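PDB 4YMU: ABC-type amino acid transport system, permease component from Caldanaerobacter subterraneus subsp. tengcongensis MB4, which probably serves as the membrane-spanning component of an ABC transporter for amino acids, and here holds bound arginine in an internal pocket. Local coordinates for residues I40-K44 and A55-I59; P86-A90 and V165-A169; V103-I107 and I145-L149. One frame throughout, in Å; residues are numbered along the deposited sequence.

How the interactions relate
Interactions 1 and 3 are neighbours, joined along helix 87-112: Ala104 packs against Ile40 and Ile59, and Lys44 forms a salt bridge with Glu105. Interaction 2 stands apart, its centre about 27 Å from that of interaction 3, although both use helix 87-112, one at its start and the other further along. Three of the seven touching residues are buried in interaction 1 and two of six in interaction 2; interaction 3, with one of six, is a surface contact, although its centre lies closest to the centre of the chain. None has a hydrogen bond between its segments. Interaction 1 sets an aliphatic chain on a tyrosine, interaction 2 pairs two phenylalanines, and interaction 3 is purely aliphatic.

Interaction 1 (I40-K44 and A55-I59); sequences IALMK and ASSYI
Ile40 and Tyr58 cross at about a right angle inside a helical hairpin, in which helix 12-44 and helix 49-63 follow each other through a short turn; the N-to-C directions of segments 40-44 and 55-59 differ by 134°, roughly antiparallel. The tip of Ile40 comes down over one face of the tyrosine ring: CD1 lies 3.9 Å from the Tyr58 ring centroid, offset toward the rim, in a CH-pi contact. Ile40 and Ile59 run past each other in opposite directions, with Ile40 CG2 3.6 Å from Ile59 CG1. The phenol itself is held by Ser100 of helix 87-112, which is hydrogen-bonded to Tyr58 OH. At the turn end of the hairpin the helices close in, and Ala55 CB rests against the last turn of helix 12-44, 3.5 Å from Ile40 O and 3.7 Å from Met43 CB. Beyond CB, Met43 leads off from the contact. Lys44, by contrast, is fully extended; CG anti to its N (chi1 -159°) lays CD 4.0 Å from Ile59 CD1, and the chain carries NZ to a salt bridge with Glu105 of helix 87-112. On the way, Lys44 CE passes 3.4 Å from Ser56 OG, a hydroxyl already hydrogen-bonded to Lys52 O.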
loop_
_atom_site.group_PDB
_atom_site.type_symbol
_atom_site.label_atom_id
_atom_site.label_comp_id
_atom_site.label_asym_id
_atom_site.label_seq_id
_atom_site.Cartn_x
_atom_site.Cartn_y
_atom_site.Cartn_z
ATOM N N ILE C 40 11.452 -21.002 13.152
ATOM C CA ILE C 40 10.045 -21.334 12.990
ATOM C C ILE C 40 9.598 -21.005 11.569
ATOM O O ILE C 40 8.833 -21.756 10.961
ATOM C CB ILE C 40 9.158 -20.546 13.978
ATOM C CG1 ILE C 40 9.513 -20.877 15.426
ATOM C CG2 ILE C 40 7.686 -20.873 13.756
ATOM C CD1 ILE C 40 9.128 -22.264 15.818
ATOM N N ALA C 41 10.090 -19.882 11.048
ATOM C CA ALA C 41 9.717 -19.413 9.714
ATOM C C ALA C 41 10.188 -20.398 8.642
ATOM O O ALA C 41 9.417 -20.776 7.758
ATOM C CB ALA C 41 10.299 -18.036 9.464
ATOM N N LEU C 42 11.454 -20.813 8.748
ATOM C CA LEU C 42 12.059 -21.802 7.858
ATOM C C LEU C 42 11.242 -23.091 7.807
ATOM O O LEU C 42 11.088 -23.707 6.752
ATOM C CB LEU C 42 13.490 -22.107 8.312
ATOM C CG LEU C 42 14.626 -21.329 7.640
ATOM C CD1 LEU C 42 14.093 -20.113 6.930
ATOM C CD2 LEU C 42 15.710 -20.920 8.620
ATOM N N MET C 43 10.724 -23.491 8.959
ATOM C CA MET C 43 9.872 -24.664 9.054
ATOM C C MET C 43 8.583 -24.492 8.266
ATOM O O MET C 43 8.085 -25.437 7.653
ATOM C CB MET C 43 9.530 -24.942 10.510
ATOM C CG MET C 43 10.653 -25.558 11.300
ATOM S SD MET C 43 10.034 -26.240 12.850
ATOM C CE MET C 43 11.521 -26.148 13.834
ATOM N N LYS C 44 8.033 -23.283 8.301
ATOM C CA LYS C 44 6.749 -23.012 7.661
ATOM C C LYS C 44 6.929 -22.973 6.142
ATOM O O LYS C 44 5.964 -23.085 5.387
ATOM C CB LYS C 44 6.187 -21.680 8.164
ATOM C CG LYS C 44 4.690 -21.496 7.984
ATOM C CD LYS C 44 4.303 -20.078 8.371
ATOM C CE LYS C 44 2.811 -19.808 8.217
ATOM N NZ LYS C 44 2.432 -18.505 8.859
ATOM N N ALA C 55 4.719 -25.598 12.378
ATOM C CA ALA C 55 5.125 -24.206 12.488
ATOM C C ALA C 55 3.888 -23.329 12.481
ATOM O O ALA C 55 3.763 -22.401 13.288
ATOM C CB ALA C 55 6.056 -23.822 11.347
ATOM N N SER C 56 2.954 -23.643 11.590
ATOM C CA SER C 56 1.731 -22.856 11.502
ATOM C C SER C 56 0.934 -22.946 12.795
ATOM O O SER C 56 0.424 -21.937 13.288
ATOM C CB SER C 56 0.880 -23.265 10.297
ATOM O OG SER C 56 1.481 -22.826 9.084
ATOM N N SER C 57 0.848 -24.154 13.348
ATOM C CA SER C 57 0.084 -24.370 14.573
ATOM C C SER C 57 0.716 -23.643 15.756
ATOM O O SER C 57 0.022 -22.967 16.505
ATOM C CB SER C 57 -0.062 -25.861 14.861
ATOM O OG SER C 57 -0.988 -26.450 13.965
ATOM N N TYR C 58 2.033 -23.775 15.896
ATOM C CA TYR C 58 2.811 -23.053 16.897
ATOM C C TYR C 58 2.509 -21.563 16.843
ATOM O O TYR C 58 2.047 -20.971 17.832
ATOM C CB TYR C 58 4.297 -23.299 16.641
ATOM C CG TYR C 58 5.261 -22.564 17.549
ATOM C CD1 TYR C 58 5.785 -23.170 18.682
ATOM C CD2 TYR C 58 5.687 -21.282 17.246
ATOM C CE1 TYR C 58 6.693 -22.504 19.496
ATOM C CE2 TYR C 58 6.588 -20.612 18.052
ATOM C CZ TYR C 58 7.088 -21.224 19.173
ATOM O OH TYR C 58 7.983 -20.548 19.968
ATOM N N ILE C 59 2.776 -20.969 15.676
ATOM C CA ILE C 59 2.556 -19.541 15.434
ATOM C C ILE C 59 1.134 -19.091 15.768
ATOM O O ILE C 59 0.926 -18.147 16.542
ATOM C CB ILE C 59 2.872 -19.196 13.970
ATOM C CG1 ILE C 59 4.365 -19.403 13.708
ATOM C CG2 ILE C 59 2.456 -17.764 13.644
ATOM C CD1 ILE C 59 4.747 -19.314 12.267
#

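Interaction 2 (P86-A90 and V165-A169)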
loop_
_atom_site.group_PDB
_atom_site.type_symbol
_atom_site.label_atom_id
_atom_site.label_comp_id
_atom_site.label_asym_id
_atom_site.label_seq_id
_atom_site.Cartn_x
_atom_site.Cartn_y
_atom_site.Cartn_z
ATOM N N PRO C 86 13.098 -20.528 38.368
ATOM C CA PRO C 86 13.187 -19.141 38.852
ATOM C C PRO C 86 12.254 -18.192 38.082
ATOM O O PRO C 86 11.749 -18.568 37.020
ATOM C CB PRO C 86 14.653 -18.772 38.583
ATOM C CG PRO C 86 15.385 -20.063 38.556
ATOM C CD PRO C 86 14.420 -21.095 38.039
ATOM N N ALA C 87 12.033 -16.983 38.586
ATOM C CA ALA C 87 11.140 -16.066 37.890
ATOM C C ALA C 87 11.771 -15.598 36.571
ATOM O O ALA C 87 11.095 -15.437 35.548
ATOM C CB ALA C 87 10.800 -14.883 38.769
ATOM N N PHE C 88 13.084 -15.425 36.603
ATOM C CA PHE C 88 13.813 -14.868 35.486
ATOM C C PHE C 88 13.713 -15.799 34.296
ATOM O O PHE C 88 13.267 -15.380 33.227
ATOM C CB PHE C 88 15.274 -14.664 35.872
ATOM C CG PHE C 88 16.118 -14.109 34.773
ATOM C CD1 PHE C 88 15.933 -12.811 34.326
ATOM C CD2 PHE C 88 17.107 -14.883 34.191
ATOM C CE1 PHE C 88 16.718 -12.292 33.315
ATOM C CE2 PHE C 88 17.896 -14.374 33.177
ATOM C CZ PHE C 88 17.698 -13.077 32.734
ATOM N N THR C 89 14.100 -17.060 34.477
ATOM C CA THR C 89 14.039 -18.009 33.367
ATOM C C THR C 89 12.603 -18.233 32.884
ATOM O O THR C 89 12.378 -18.474 31.696
ATOM C CB THR C 89 14.714 -19.354 33.685
ATOM O OG1 THR C 89 13.837 -20.151 34.485
ATOM C CG2 THR C 89 16.014 -19.122 34.423
ATOM N N ALA C 90 11.631 -18.141 33.787
ATOM C CA ALA C 90 10.233 -18.260 33.382
ATOM C C ALA C 90 9.844 -17.116 32.435
ATOM O O ALA C 90 9.295 -17.357 31.355
ATOM C CB ALA C 90 9.322 -18.287 34.587
ATOM N N VAL C 165 4.154 -9.722 37.988
ATOM C CA VAL C 165 3.148 -10.502 38.714
ATOM C C VAL C 165 3.664 -11.869 39.179
ATOM O O VAL C 165 3.040 -12.532 40.009
ATOM C CB VAL C 165 1.857 -10.715 37.882
ATOM C CG1 VAL C 165 1.372 -9.404 37.263
ATOM C CG2 VAL C 165 2.084 -11.774 36.831
ATOM N N ILE C 166 4.810 -12.271 38.646
ATOM C CA ILE C 166 5.425 -13.564 38.932
ATOM C C ILE C 166 6.492 -13.328 39.990
ATOM O O ILE C 166 7.208 -14.233 40.399
ATOM C CB ILE C 166 6.066 -14.110 37.633
ATOM C CG1 ILE C 166 5.968 -15.620 37.513
ATOM C CG2 ILE C 166 7.540 -13.710 37.497
ATOM C CD1 ILE C 166 6.781 -16.119 36.313
ATOM N N GLY C 167 6.613 -12.074 40.399
ATOM C CA GLY C 167 7.564 -11.687 41.413
ATOM C C GLY C 167 8.967 -11.415 40.918
ATOM O O GLY C 167 9.899 -11.375 41.710
ATOM N N PHE C 168 9.142 -11.211 39.617
ATOM C CA PHE C 168 10.463 -10.850 39.106
ATOM C C PHE C 168 10.647 -9.352 39.322
ATOM O O PHE C 168 9.689 -8.581 39.186
ATOM C CB PHE C 168 10.610 -11.222 37.634
ATOM C CG PHE C 168 11.965 -10.904 37.064
ATOM C CD1 PHE C 168 13.071 -11.679 37.399
ATOM C CD2 PHE C 168 12.139 -9.825 36.201
ATOM C CE1 PHE C 168 14.326 -11.388 36.882
ATOM C CE2 PHE C 168 13.390 -9.523 35.682
ATOM C CZ PHE C 168 14.485 -10.306 36.021
ATOM N N ALA C 169 11.856 -8.947 39.707
ATOM C CA ALA C 169 12.099 -7.558 40.114
ATOM C C ALA C 169 12.338 -6.580 38.950
ATOM O O ALA C 169 13.370 -5.897 38.897
ATOM C CB ALA C 169 13.244 -7.491 41.095
#
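Phe88 and Phe168 run alongside each other in the same direction where the first turn of helix 87-112 meets the loop between helix 129-160 and helix 174-182. This is the tight part of the contact. Phe168 CE1 comes to the edge of the Phe88 ring, 3.3 Å from Phe88 CD1, and the ring planes are inclined at 32° in an oblique aromatic pair. Each ring stands anti to its own backbone N (chi1 179° for Phe88), which helps the two to extend together; Phe88 also has a cation-pi interaction with Lys24. Ala87 CB points into the notch formed by Ile166 and Phe168, 3.8 Å from Phe168 CB and 3.7 Å from Ile166 CG2, while Ile166 CD1 reaches Ala90 CB at 3.8 Å. The contact thins beyond this: Gly167, at a positive phi (84°) that favours glycine, barely takes part, and Pro86, at the N-cap position, is exposed and makes no contact with 165-169. Met21 and Leu25 of helix 12-44 also touch Phe168, so an alanine here would probably open a gap between loop and helices and leave the Phe88 ring without its aromatic neighbour. With no hydrogen bond between the segments, the loop is held to the helix start by shape and apolar contact.

Interaction 3 (V103-I107 and I145-L149); sequences VAEII and ILPAL
Val103 faces Leu149 and Ile107 faces Ile145 across two helical segments whose axes approach to 10.0 Å at an angle of 154°, and the CA atoms of Ile107 and Ile145 lie 6.1 Å apart. Ile106 is directed between these two pairs. Its CG2, anti to the backbone N, meets three residues of the other helix: Ile145 CG2 and Ala148 CB each at 4.0 Å, with Leu149 CD2 only slightly farther. The longer branch goes to the backbone instead, where Ile106 CD1 is 3.5 Å from Ala148 O. This is antiparallel helix packing, consistent with the permease fold of binding-protein-dependent transporters, and both helices also line the arginine pocket, with Tyr102 just before 103-107 and Glu152 soon after 145-149. The Leu149 and Val103 side chains cross at about a right angle, Leu149 CD2 lying 4.0 Å from Val103 CG2. At the other end Ile145 extends along its chain to bring CD1 4.1 Å from Ile107 CA and about as close to Ile107 CG2. Helix 129-160 is kinked here: Pro147 has no N-H to give, and Ala148 N bonds not to the turn before but to Ile145 O, which also accepts from Leu149 N at 2.9 Å.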
loop_
_atom_site.group_PDB
_atom_site.type_symbol
_atom_site.label_atom_id
_atom_site.label_comp_id
_atom_site.label_asym_id
_atom_site.label_seq_id
_atom_site.Cartn_x
_atom_site.Cartn_y
_atom_site.Cartn_z
ATOM N N VAL C 103 7.690 -12.865 15.577
ATOM C CA VAL C 103 8.852 -12.690 14.714
ATOM C C VAL C 103 8.792 -13.568 13.461
ATOM O O VAL C 103 9.132 -13.120 12.356
ATOM C CB VAL C 103 10.163 -12.900 15.483
ATOM C CG1 VAL C 103 11.330 -13.184 14.533
ATOM C CG2 VAL C 103 10.446 -11.683 16.351
ATOM N N ALA C 104 8.349 -14.809 13.634
ATOM C CA ALA C 104 8.123 -15.690 12.497
ATOM C C ALA C 104 7.184 -15.019 11.479
ATOM O O ALA C 104 7.466 -14.989 10.253
ATOM C CB ALA C 104 7.542 -17.017 12.968
ATOM N N GLU C 105 6.080 -14.460 11.983
ATOM C CA GLU C 105 5.176 -13.751 11.075
ATOM C C GLU C 105 5.840 -12.560 10.405
ATOM O O GLU C 105 5.669 -12.335 9.200
ATOM C CB GLU C 105 3.905 -13.286 11.774
ATOM C CG GLU C 105 2.713 -14.086 11.356
ATOM C CD GLU C 105 2.696 -14.319 9.863
ATOM O OE1 GLU C 105 2.362 -13.368 9.102
ATOM O OE2 GLU C 105 3.051 -15.458 9.460
ATOM N N ILE C 106 6.612 -11.812 11.186
ATOM C CA ILE C 106 7.310 -10.658 10.656
ATOM C C ILE C 106 8.201 -11.048 9.469
ATOM O O ILE C 106 8.212 -10.372 8.433
ATOM C CB ILE C 106 8.133 -9.952 11.742
ATOM C CG1 ILE C 106 7.276 -8.910 12.450
ATOM C CG2 ILE C 106 9.357 -9.268 11.156
ATOM C CD1 ILE C 106 7.873 -8.459 13.769
ATOM N N ILE C 107 8.921 -12.151 9.611
ATOM C CA ILE C 107 9.778 -12.614 8.532
ATOM C C ILE C 107 8.967 -12.975 7.293
ATOM O O ILE C 107 9.283 -12.512 6.171
ATOM C CB ILE C 107 10.635 -13.805 8.960
ATOM C CG1 ILE C 107 11.608 -13.380 10.072
ATOM C CG2 ILE C 107 11.351 -14.408 7.745
ATOM C CD1 ILE C 107 12.473 -14.514 10.589
ATOM N N ILE C 145 12.486 -6.399 7.137
ATOM C CA ILE C 145 12.349 -7.100 8.400
ATOM C C ILE C 145 12.957 -6.337 9.570
ATOM O O ILE C 145 12.318 -6.196 10.620
ATOM C CB ILE C 145 12.994 -8.491 8.305
ATOM C CG1 ILE C 145 12.205 -9.374 7.337
ATOM C CG2 ILE C 145 13.048 -9.145 9.670
ATOM C CD1 ILE C 145 12.956 -10.617 6.889
ATOM N N LEU C 146 14.186 -5.854 9.386
ATOM C CA LEU C 146 14.900 -5.118 10.436
ATOM C C LEU C 146 14.089 -4.010 11.137
ATOM O O LEU C 146 14.128 -3.901 12.360
ATOM C CB LEU C 146 16.235 -4.559 9.926
ATOM C CG LEU C 146 17.300 -5.588 9.530
ATOM C CD1 LEU C 146 18.595 -4.898 9.125
ATOM C CD2 LEU C 146 17.547 -6.600 10.636
ATOM N N PRO C 147 13.355 -3.181 10.376
ATOM C CA PRO C 147 12.608 -2.154 11.108
ATOM C C PRO C 147 11.456 -2.734 11.926
ATOM O O PRO C 147 11.055 -2.127 12.917
ATOM C CB PRO C 147 12.034 -1.275 9.988
ATOM C CG PRO C 147 12.881 -1.537 8.814
ATOM C CD PRO C 147 13.268 -2.977 8.922
ATOM N N ALA C 148 10.931 -3.887 11.523
ATOM C CA ALA C 148 9.766 -4.434 12.203
ATOM C C ALA C 148 10.214 -5.247 13.417
ATOM O O ALA C 148 9.452 -5.437 14.368
ATOM C CB ALA C 148 8.914 -5.271 11.249
ATOM N N LEU C 149 11.457 -5.721 13.363
ATOM C CA LEU C 149 12.118 -6.329 14.504
ATOM C C LEU C 149 12.351 -5.260 15.565
ATOM O O LEU C 149 12.016 -5.454 16.746
ATOM C CB LEU C 149 13.456 -6.937 14.082
ATOM C CG LEU C 149 13.401 -8.253 13.303
ATOM C CD1 LEU C 149 14.774 -8.917 13.235
ATOM C CD2 LEU C 149 12.384 -9.192 13.929
#